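Local coordinates for protein transcriptional regulator (Methanobacterium thermoautotrophicum, PDB 3BPV) that probably acts as a dimeric MarR-family transcription factor that binds DNA through winged-helix domains and represses transcription, at residues A[32-37]-A[51-56]; A[43-48]-A[84-89]. All coordinates share one frame; numbering follows the deposited sequence.

Contact 1: residues A[32-37]-A[51-56]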
ATOM      1  N   VAL A  32       2.369  10.440  -5.093  1.00 13.45           N
ATOM      2  CA  VAL A  32       2.899  10.085  -6.399  1.00 13.15           C
ATOM      3  C   VAL A  32       1.919   9.173  -7.133  1.00 14.58           C
ATOM      4  O   VAL A  32       1.674   9.351  -8.326  1.00 15.08           O
ATOM      5  CB  VAL A  32       4.268   9.377  -6.274  1.00 14.57           C
ATOM      6  CG1 VAL A  32       4.659   8.736  -7.605  1.00 16.53           C
ATOM      7  CG2 VAL A  32       5.325  10.381  -5.858  1.00 15.06           C
ATOM      8  N   ALA A  33       1.352   8.203  -6.431  1.00 14.22           N
ATOM      9  CA  ALA A  33       0.408   7.284  -7.058  1.00 13.96           C
ATOM     10  C   ALA A  33      -0.776   8.052  -7.624  1.00 14.74           C
ATOM     11  O   ALA A  33      -1.183   7.811  -8.761  1.00 15.66           O
ATOM     12  CB  ALA A  33      -0.071   6.252  -6.041  1.00 14.33           C
ATOM     13  N   CYS A  34      -1.327   8.973  -6.837  1.00 13.22           N
ATOM     14  CA  CYS A  34      -2.461   9.770  -7.296  1.00 14.45           C
ATOM     15  C   CYS A  34      -2.062  10.643  -8.484  1.00 13.68           C
ATOM     16  O   CYS A  34      -2.791  10.743  -9.473  1.00 14.80           O
ATOM     17  CB  CYS A  34      -2.982  10.667  -6.171  1.00 14.33           C
ATOM     18  SG  CYS A  34      -3.948   9.791  -4.926  1.00 16.02           S
ATOM     19  N   LEU A  35      -0.904  11.280  -8.390  1.00 14.97           N
ATOM     20  CA  LEU A  35      -0.439  12.149  -9.458  1.00 14.98           C
ATOM     21  C   LEU A  35      -0.293  11.383 -10.771  1.00 15.50           C
ATOM     22  O   LEU A  35      -0.759  11.843 -11.816  1.00 16.86           O
ATOM     23  CB  LEU A  35       0.899  12.782  -9.073  1.00 15.47           C
ATOM     24  CG  LEU A  35       1.416  13.872 -10.013  1.00 17.47           C
ATOM     25  CD1 LEU A  35       0.445  15.033 -10.038  1.00 20.57           C
ATOM     26  CD2 LEU A  35       2.777  14.348  -9.530  1.00 19.51           C
ATOM     27  N   LEU A  36       0.336  10.214 -10.730  1.00 15.39           N
ATOM     28  CA  LEU A  36       0.522   9.438 -11.953  1.00 15.38           C
ATOM     29  C   LEU A  36      -0.804   8.956 -12.515  1.00 16.02           C
ATOM     30  O   LEU A  36      -0.981   8.902 -13.735  1.00 17.27           O
ATOM     31  CB  LEU A  36       1.454   8.248 -11.709  1.00 15.22           C
ATOM     32  CG  LEU A  36       2.900   8.617 -11.350  1.00 17.88           C
ATOM     33  CD1 LEU A  36       3.710   7.351 -11.115  1.00 18.62           C
ATOM     34  CD2 LEU A  36       3.511   9.449 -12.480  1.00 19.24           C
ATOM     35  N   ARG A  37      -1.740   8.608 -11.639  1.00 15.51           N
ATOM     36  CA  ARG A  37      -3.043   8.142 -12.101  1.00 17.18           C
ATOM     37  C   ARG A  37      -3.830   9.264 -12.776  1.00 17.65           C
ATOM     38  O   ARG A  37      -4.501   9.033 -13.782  1.00 19.06           O
ATOM     39  CB  ARG A  37      -3.849   7.574 -10.933  1.00 18.72           C
ATOM     40  CG  ARG A  37      -5.142   6.895 -11.348  1.00 21.79           C
ATOM     41  CD  ARG A  37      -4.886   5.562 -12.029  1.00 25.29           C
ATOM     42  NE  ARG A  37      -6.132   4.948 -12.479  1.00 26.04           N
ATOM     43  CZ  ARG A  37      -6.872   5.414 -13.479  1.00 25.94           C
ATOM     44  NH1 ARG A  37      -6.492   6.500 -14.138  1.00 24.17           N
ATOM     45  NH2 ARG A  37      -7.994   4.797 -13.818  1.00 27.46           N
ATOM     46  N   THR A  51     -12.396   5.257  -6.021  1.00 16.04           N
ATOM     47  CA  THR A  51     -12.868   3.913  -6.310  1.00 17.85           C
ATOM     48  C   THR A  51     -11.743   3.071  -6.897  1.00 17.24           C
ATOM     49  O   THR A  51     -11.582   1.905  -6.544  1.00 20.34           O
ATOM     50  CB  THR A  51     -14.049   3.944  -7.298  1.00 17.79           C
ATOM     51  OG1 THR A  51     -15.131   4.678  -6.714  1.00 19.68           O
ATOM     52  CG2 THR A  51     -14.520   2.530  -7.623  1.00 20.74           C
ATOM     53  N   PHE A  52     -10.950   3.671  -7.777  1.00 16.95           N
ATOM     54  CA  PHE A  52      -9.842   2.967  -8.407  1.00 18.08           C
ATOM     55  C   PHE A  52      -8.855   2.403  -7.388  1.00 17.55           C
ATOM     56  O   PHE A  52      -8.417   1.254  -7.513  1.00 19.70           O
ATOM     57  CB  PHE A  52      -9.103   3.903  -9.362  1.00 19.07           C
ATOM     58  CG  PHE A  52      -7.831   3.327  -9.908  1.00 19.73           C
ATOM     59  CD1 PHE A  52      -7.854   2.440 -10.977  1.00 21.61           C
ATOM     60  CD2 PHE A  52      -6.606   3.662  -9.340  1.00 19.19           C
ATOM     61  CE1 PHE A  52      -6.674   1.896 -11.475  1.00 20.30           C
ATOM     62  CE2 PHE A  52      -5.421   3.125  -9.828  1.00 20.97           C
ATOM     63  CZ  PHE A  52      -5.452   2.241 -10.896  1.00 21.29           C
ATOM     64  N   PHE A  53      -8.502   3.207  -6.388  1.00 16.48           N
ATOM     65  CA  PHE A  53      -7.551   2.770  -5.364  1.00 16.10           C
ATOM     66  C   PHE A  53      -8.184   1.932  -4.260  1.00 16.76           C
ATOM     67  O   PHE A  53      -7.480   1.242  -3.519  1.00 17.06           O
ATOM     68  CB  PHE A  53      -6.849   3.978  -4.742  1.00 15.49           C
ATOM     69  CG  PHE A  53      -5.831   4.616  -5.639  1.00 15.32           C
ATOM     70  CD1 PHE A  53      -4.709   3.911  -6.057  1.00 16.27           C
ATOM     71  CD2 PHE A  53      -5.992   5.931  -6.060  1.00 14.36           C
ATOM     72  CE1 PHE A  53      -3.766   4.510  -6.884  1.00 15.06           C
ATOM     73  CE2 PHE A  53      -5.055   6.533  -6.882  1.00 14.57           C
ATOM     74  CZ  PHE A  53      -3.943   5.826  -7.294  1.00 16.21           C
ATOM     75  N   HIS A  54      -9.505   1.992  -4.147  1.00 17.10           N
ATOM     76  CA  HIS A  54     -10.217   1.227  -3.133  1.00 19.25           C
ATOM     77  C   HIS A  54      -9.754   1.529  -1.710  1.00 20.83           C
ATOM     78  O   HIS A  54      -9.735   0.644  -0.856  1.00 23.23           O
ATOM     79  CB  HIS A  54     -10.078  -0.270  -3.422  1.00 19.22           C
ATOM     80  CG  HIS A  54     -10.640  -0.677  -4.748  1.00 23.25           C
ATOM     81  ND1 HIS A  54     -11.993  -0.807  -4.975  1.00 25.88           N
ATOM     82  CD2 HIS A  54     -10.035  -0.938  -5.930  1.00 26.04           C
ATOM     83  CE1 HIS A  54     -12.197  -1.128  -6.240  1.00 26.64           C
ATOM     84  NE2 HIS A  54     -11.026  -1.213  -6.842  1.00 25.96           N
ATOM     85  N   VAL A  55      -9.364   2.772  -1.456  1.00 20.35           N
ATOM     86  CA  VAL A  55      -8.946   3.169  -0.115  1.00 21.35           C
ATOM     87  C   VAL A  55     -10.022   4.075   0.477  1.00 21.51           C
ATOM     88  O   VAL A  55     -10.910   4.544  -0.234  1.00 21.35           O
ATOM     89  CB  VAL A  55      -7.603   3.924  -0.127  1.00 23.10           C
ATOM     90  CG1 VAL A  55      -6.479   2.985  -0.535  1.00 23.57           C
ATOM     91  CG2 VAL A  55      -7.686   5.103  -1.070  1.00 23.05           C
ATOM     92  N   ASP A  56      -9.945   4.323   1.776  1.00 22.18           N
ATOM     93  CA  ASP A  56     -10.937   5.167   2.426  1.00 22.34           C
ATOM     94  C   ASP A  56     -10.936   6.583   1.856  1.00 21.24           C
ATOM     95  O   ASP A  56      -9.892   7.122   1.467  1.00 21.04           O
ATOM     96  CB  ASP A  56     -10.685   5.195   3.932  1.00 25.47           C
ATOM     97  CG  ASP A  56      -9.348   5.797   4.284  1.00 28.58           C
ATOM     98  OD1 ASP A  56      -9.273   7.034   4.409  1.00 31.23           O
ATOM     99  OD2 ASP A  56      -8.368   5.035   4.427  1.00 32.90           O
TER
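Ala33 opens the contact between helix 29-40 and the end of helix 46-53: its CB lies 4.1 Å from Phe53 CZ, while its carbonyl O meets that ring at the edge, near the ring plane. Next along the helix, Cys34 makes a sulfur-aromatic contact, its SG 4.0 Å from Phe53 CE2 and oblique to the ring. The buried Cys34 sits between the Phe53 ring and Thr63, Leu64 and Leu67 of helix 57-69. Helices 46-53 and 57-69 are consistent with the helix-turn-helix of a MarR-type winged helix, helix 29-40 packing against the first. One turn on from Ala33, Arg37 reaches both phenylalanines. Its CB touches Phe53 CZ at 4.0 Å; then CG, anti to the backbone N, and a bend at chi2 (72°) carry the chain over the face of Phe52. There NE sits 3.0 Å above the ring plane, over the centre, and CD adds a CH-pi contact. The guanidinium stands upright, 89° from the ring plane, in an edge-on cation-pi contact with Arg37 CZ 4.0 Å from the centroid of the Phe52 ring. NH1 turns away to a salt bridge with Glu41. Between these segments there is no hydrogen bond; the contact rests on apolar packing and, probably, the pull of the Arg37 cation on the Phe52 pi face.

Contact 2: residues A[43-48]-A[84-89]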
ATOM      1  N   GLY A  43      -8.903  14.666 -16.093  1.00 17.34           N
ATOM      2  CA  GLY A  43     -10.329  14.876 -15.925  1.00 16.85           C
ATOM      3  C   GLY A  43     -11.031  13.828 -15.085  1.00 17.36           C
ATOM      4  O   GLY A  43     -12.236  13.914 -14.859  1.00 18.43           O
ATOM      5  N   ILE A  44     -10.286  12.829 -14.623  1.00 17.53           N
ATOM      6  CA  ILE A  44     -10.878  11.786 -13.802  1.00 16.72           C
ATOM      7  C   ILE A  44     -11.530  12.435 -12.580  1.00 17.21           C
ATOM      8  O   ILE A  44     -10.995  13.387 -12.010  1.00 16.78           O
ATOM      9  CB  ILE A  44      -9.803  10.756 -13.348  1.00 15.95           C
ATOM     10  CG1 ILE A  44     -10.472   9.582 -12.630  1.00 16.30           C
ATOM     11  CG2 ILE A  44      -8.779  11.428 -12.438  1.00 19.00           C
ATOM     12  CD1 ILE A  44      -9.521   8.444 -12.285  1.00 16.70           C
ATOM     13  N   LYS A  45     -12.701  11.930 -12.199  1.00 16.95           N
ATOM     14  CA  LYS A  45     -13.413  12.454 -11.036  1.00 17.71           C
ATOM     15  C   LYS A  45     -12.711  11.965  -9.775  1.00 16.48           C
ATOM     16  O   LYS A  45     -12.164  10.860  -9.752  1.00 16.86           O
ATOM     17  CB  LYS A  45     -14.868  11.969 -11.019  1.00 19.99           C
ATOM     18  CG  LYS A  45     -15.857  12.812 -11.820  1.00 22.68           C
ATOM     19  CD  LYS A  45     -15.593  12.765 -13.311  1.00 23.96           C
ATOM     20  CE  LYS A  45     -16.700  13.490 -14.062  1.00 24.38           C
ATOM     21  NZ  LYS A  45     -16.432  13.540 -15.521  1.00 25.70           N
ATOM     22  N   GLN A  46     -12.733  12.784  -8.730  1.00 16.48           N
ATOM     23  CA  GLN A  46     -12.102  12.403  -7.476  1.00 16.21           C
ATOM     24  C   GLN A  46     -12.708  11.113  -6.953  1.00 15.74           C
ATOM     25  O   GLN A  46     -11.986  10.251  -6.462  1.00 15.78           O
ATOM     26  CB  GLN A  46     -12.264  13.502  -6.425  1.00 16.46           C
ATOM     27  CG  GLN A  46     -11.662  13.140  -5.066  1.00 18.02           C
ATOM     28  CD  GLN A  46     -11.641  14.314  -4.106  1.00 21.53           C
ATOM     29  OE1 GLN A  46     -11.492  15.463  -4.522  1.00 22.83           O
ATOM     30  NE2 GLN A  46     -11.768  14.029  -2.814  1.00 22.86           N
ATOM     31  N   ASP A  47     -14.027  10.969  -7.054  1.00 14.72           N
ATOM     32  CA  ASP A  47     -14.656   9.753  -6.562  1.00 14.48           C
ATOM     33  C   ASP A  47     -14.251   8.545  -7.398  1.00 14.68           C
ATOM     34  O   ASP A  47     -14.230   7.426  -6.893  1.00 15.33           O
ATOM     35  CB  ASP A  47     -16.189   9.888  -6.506  1.00 16.30           C
ATOM     36  CG  ASP A  47     -16.813  10.157  -7.859  1.00 19.65           C
ATOM     37  OD1 ASP A  47     -16.958  11.341  -8.221  1.00 20.09           O
ATOM     38  OD2 ASP A  47     -17.162   9.183  -8.552  1.00 19.62           O
ATOM     39  N   GLU A  48     -13.917   8.765  -8.670  1.00 14.65           N
ATOM     40  CA  GLU A  48     -13.492   7.670  -9.542  1.00 17.22           C
ATOM     41  C   GLU A  48     -12.068   7.259  -9.172  1.00 14.23           C
ATOM     42  O   GLU A  48     -11.716   6.077  -9.224  1.00 15.98           O
ATOM     43  CB  GLU A  48     -13.565   8.094 -11.016  1.00 18.96           C
ATOM     44  CG  GLU A  48     -14.971   8.474 -11.461  1.00 22.03           C
ATOM     45  CD  GLU A  48     -15.047   8.919 -12.908  1.00 24.60           C
ATOM     46  OE1 GLU A  48     -14.196   9.730 -13.340  1.00 25.41           O
ATOM     47  OE2 GLU A  48     -15.975   8.465 -13.611  1.00 27.15           O
ATOM     48  N   ARG A  84     -19.520  16.005  -7.250  1.00 21.71           N
ATOM     49  CA  ARG A  84     -18.312  15.420  -7.823  1.00 20.75           C
ATOM     50  C   ARG A  84     -17.274  16.478  -8.188  1.00 19.83           C
ATOM     51  O   ARG A  84     -17.612  17.643  -8.409  1.00 21.49           O
ATOM     52  CB  ARG A  84     -18.677  14.585  -9.054  1.00 19.12           C
ATOM     53  CG  ARG A  84     -19.782  13.564  -8.796  1.00 20.52           C
ATOM     54  CD  ARG A  84     -20.046  12.703 -10.022  1.00 21.78           C
ATOM     55  NE  ARG A  84     -19.013  11.685 -10.186  1.00 20.94           N
ATOM     56  CZ  ARG A  84     -18.899  10.887 -11.242  1.00 21.47           C
ATOM     57  NH1 ARG A  84     -19.751  10.986 -12.254  1.00 23.78           N
ATOM     58  NH2 ARG A  84     -17.939   9.971 -11.275  1.00 22.55           N
ATOM     59  N   TYR A  85     -16.011  16.062  -8.250  1.00 19.77           N
ATOM     60  CA  TYR A  85     -14.908  16.959  -8.579  1.00 18.83           C
ATOM     61  C   TYR A  85     -13.987  16.387  -9.649  1.00 18.34           C
ATOM     62  O   TYR A  85     -13.682  15.192  -9.649  1.00 20.27           O
ATOM     63  CB  TYR A  85     -14.118  17.281  -7.308  1.00 18.92           C
ATOM     64  CG  TYR A  85     -14.927  18.121  -6.355  1.00 20.78           C
ATOM     65  CD1 TYR A  85     -14.933  19.511  -6.457  1.00 21.61           C
ATOM     66  CD2 TYR A  85     -15.771  17.526  -5.419  1.00 21.08           C
ATOM     67  CE1 TYR A  85     -15.764  20.286  -5.660  1.00 22.91           C
ATOM     68  CE2 TYR A  85     -16.608  18.294  -4.617  1.00 22.11           C
ATOM     69  CZ  TYR A  85     -16.601  19.672  -4.745  1.00 23.87           C
ATOM     70  OH  TYR A  85     -17.445  20.445  -3.982  1.00 27.46           O
ATOM     71  N   ILE A  86     -13.549  17.256 -10.556  1.00 18.11           N
ATOM     72  CA  ILE A  86     -12.675  16.877 -11.658  1.00 18.08           C
ATOM     73  C   ILE A  86     -11.223  17.165 -11.311  1.00 16.74           C
ATOM     74  O   ILE A  86     -10.896  18.246 -10.825  1.00 18.30           O
ATOM     75  CB  ILE A  86     -13.038  17.665 -12.939  1.00 19.35           C
ATOM     76  CG1 ILE A  86     -14.534  17.523 -13.229  1.00 22.21           C
ATOM     77  CG2 ILE A  86     -12.209  17.172 -14.110  1.00 22.59           C
ATOM     78  CD1 ILE A  86     -15.005  16.103 -13.359  1.00 24.99           C
ATOM     79  N   LEU A  87     -10.352  16.198 -11.579  1.00 15.79           N
ATOM     80  CA  LEU A  87      -8.933  16.358 -11.282  1.00 16.79           C
ATOM     81  C   LEU A  87      -8.085  16.409 -12.539  1.00 16.50           C
ATOM     82  O   LEU A  87      -8.356  15.716 -13.511  1.00 18.05           O
ATOM     83  CB  LEU A  87      -8.434  15.193 -10.422  1.00 15.95           C
ATOM     84  CG  LEU A  87      -9.257  14.878  -9.174  1.00 17.59           C
ATOM     85  CD1 LEU A  87      -8.762  13.591  -8.540  1.00 17.69           C
ATOM     86  CD2 LEU A  87      -9.163  16.041  -8.202  1.00 19.53           C
ATOM     87  N   GLU A  88      -7.049  17.234 -12.502  1.00 17.34           N
ATOM     88  CA  GLU A  88      -6.126  17.339 -13.617  1.00 19.68           C
ATOM     89  C   GLU A  88      -4.764  17.749 -13.086  1.00 18.65           C
ATOM     90  O   GLU A  88      -4.662  18.460 -12.086  1.00 19.69           O
ATOM     91  CB  GLU A  88      -6.612  18.374 -14.635  1.00 24.13           C
ATOM     92  CG  GLU A  88      -5.739  18.446 -15.878  1.00 30.25           C
ATOM     93  CD  GLU A  88      -6.243  19.458 -16.885  1.00 32.18           C
ATOM     94  OE1 GLU A  88      -7.403  19.326 -17.330  1.00 35.57           O
ATOM     95  OE2 GLU A  88      -5.481  20.385 -17.230  1.00 36.14           O
ATOM     96  N   VAL A  89      -3.715  17.276 -13.744  1.00 18.89           N
ATOM     97  CA  VAL A  89      -2.369  17.627 -13.329  1.00 19.86           C
ATOM     98  C   VAL A  89      -2.036  18.992 -13.918  1.00 21.44           C
ATOM     99  O   VAL A  89      -2.354  19.273 -15.071  1.00 24.20           O
ATOM    100  CB  VAL A  89      -1.343  16.601 -13.830  1.00 20.68           C
ATOM    101  CG1 VAL A  89       0.042  16.978 -13.340  1.00 22.14           C
ATOM    102  CG2 VAL A  89      -1.721  15.218 -13.341  1.00 20.46           C
TER
HETATM  103  O   HOH W   1     -15.748  13.368  -7.139  1.00 18.87           O
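Gly43 and Leu87 begin a short run of backbone pairing: Gly43 N donates to Leu87 O at 2.8 Å, and Leu87 N returns a bond to Ile44 O at 2.9 Å. A third bond, from Gln46 N to Tyr85 O at 2.7 Å, ties the first turn of helix 46-53 to the strand. On the packed side, the buried Leu87 lays CB and CG against Ile44 O and brings CD1 to 3.7 Å from Gln46 CA, with Leu49, Leu64 and Ile38 around it. Gly43 turns the chain with positive phi (94°), a conformation glycine adopts readily. A single bridge between Lys45 and Ile86 adds the segment before the helix to strand 84-89, which with strand 73-78 forms the antiparallel wing; this puts 43-45 in the place of the short first strand of winged-helix folds. Toward solvent, charged side chains and a water take over. Arg84 bends at chi3 (77°), turning its guanidinium back toward Asp47, and presents NE and NH2 together to the carboxylate: NE to OD1 at 2.9 Å and nearly straight (174°), NH2 to OD2 at 2.9 Å. Lys45 CG lies over one face of the guanidinium, off its centre. A longer salt bridge, 3.4 Å, runs from Arg84 NH2 to Glu48 OE2, while Glu48 OE1 accepts the N-H of Lys45. The water joins Asp47 N and OD1 to Tyr85 N.

Helix 46-53 serves both contacts: its first turn meets strand 84-89 in contact 2, and its last turn meets helix 29-40 in contact 1. The contacts lie about 11 Å apart, centre to centre, and their segments alternate along the chain. They also meet directly: Arg37 NH1 lies 4.0 Å from Ile44 CD1, and Leu35 O is 3.8 Å from Val89 CG2. If, as in other MarR-type proteins, the helix-turn-helix and the wing face DNA, contact 2 joins these two elements, while contact 1 joins the helix-turn-helix to helix 29-40 behind it. Contact 1 also borders the second subunit, whose Lys4 and Arg12 pack on Ala33 and Phe52.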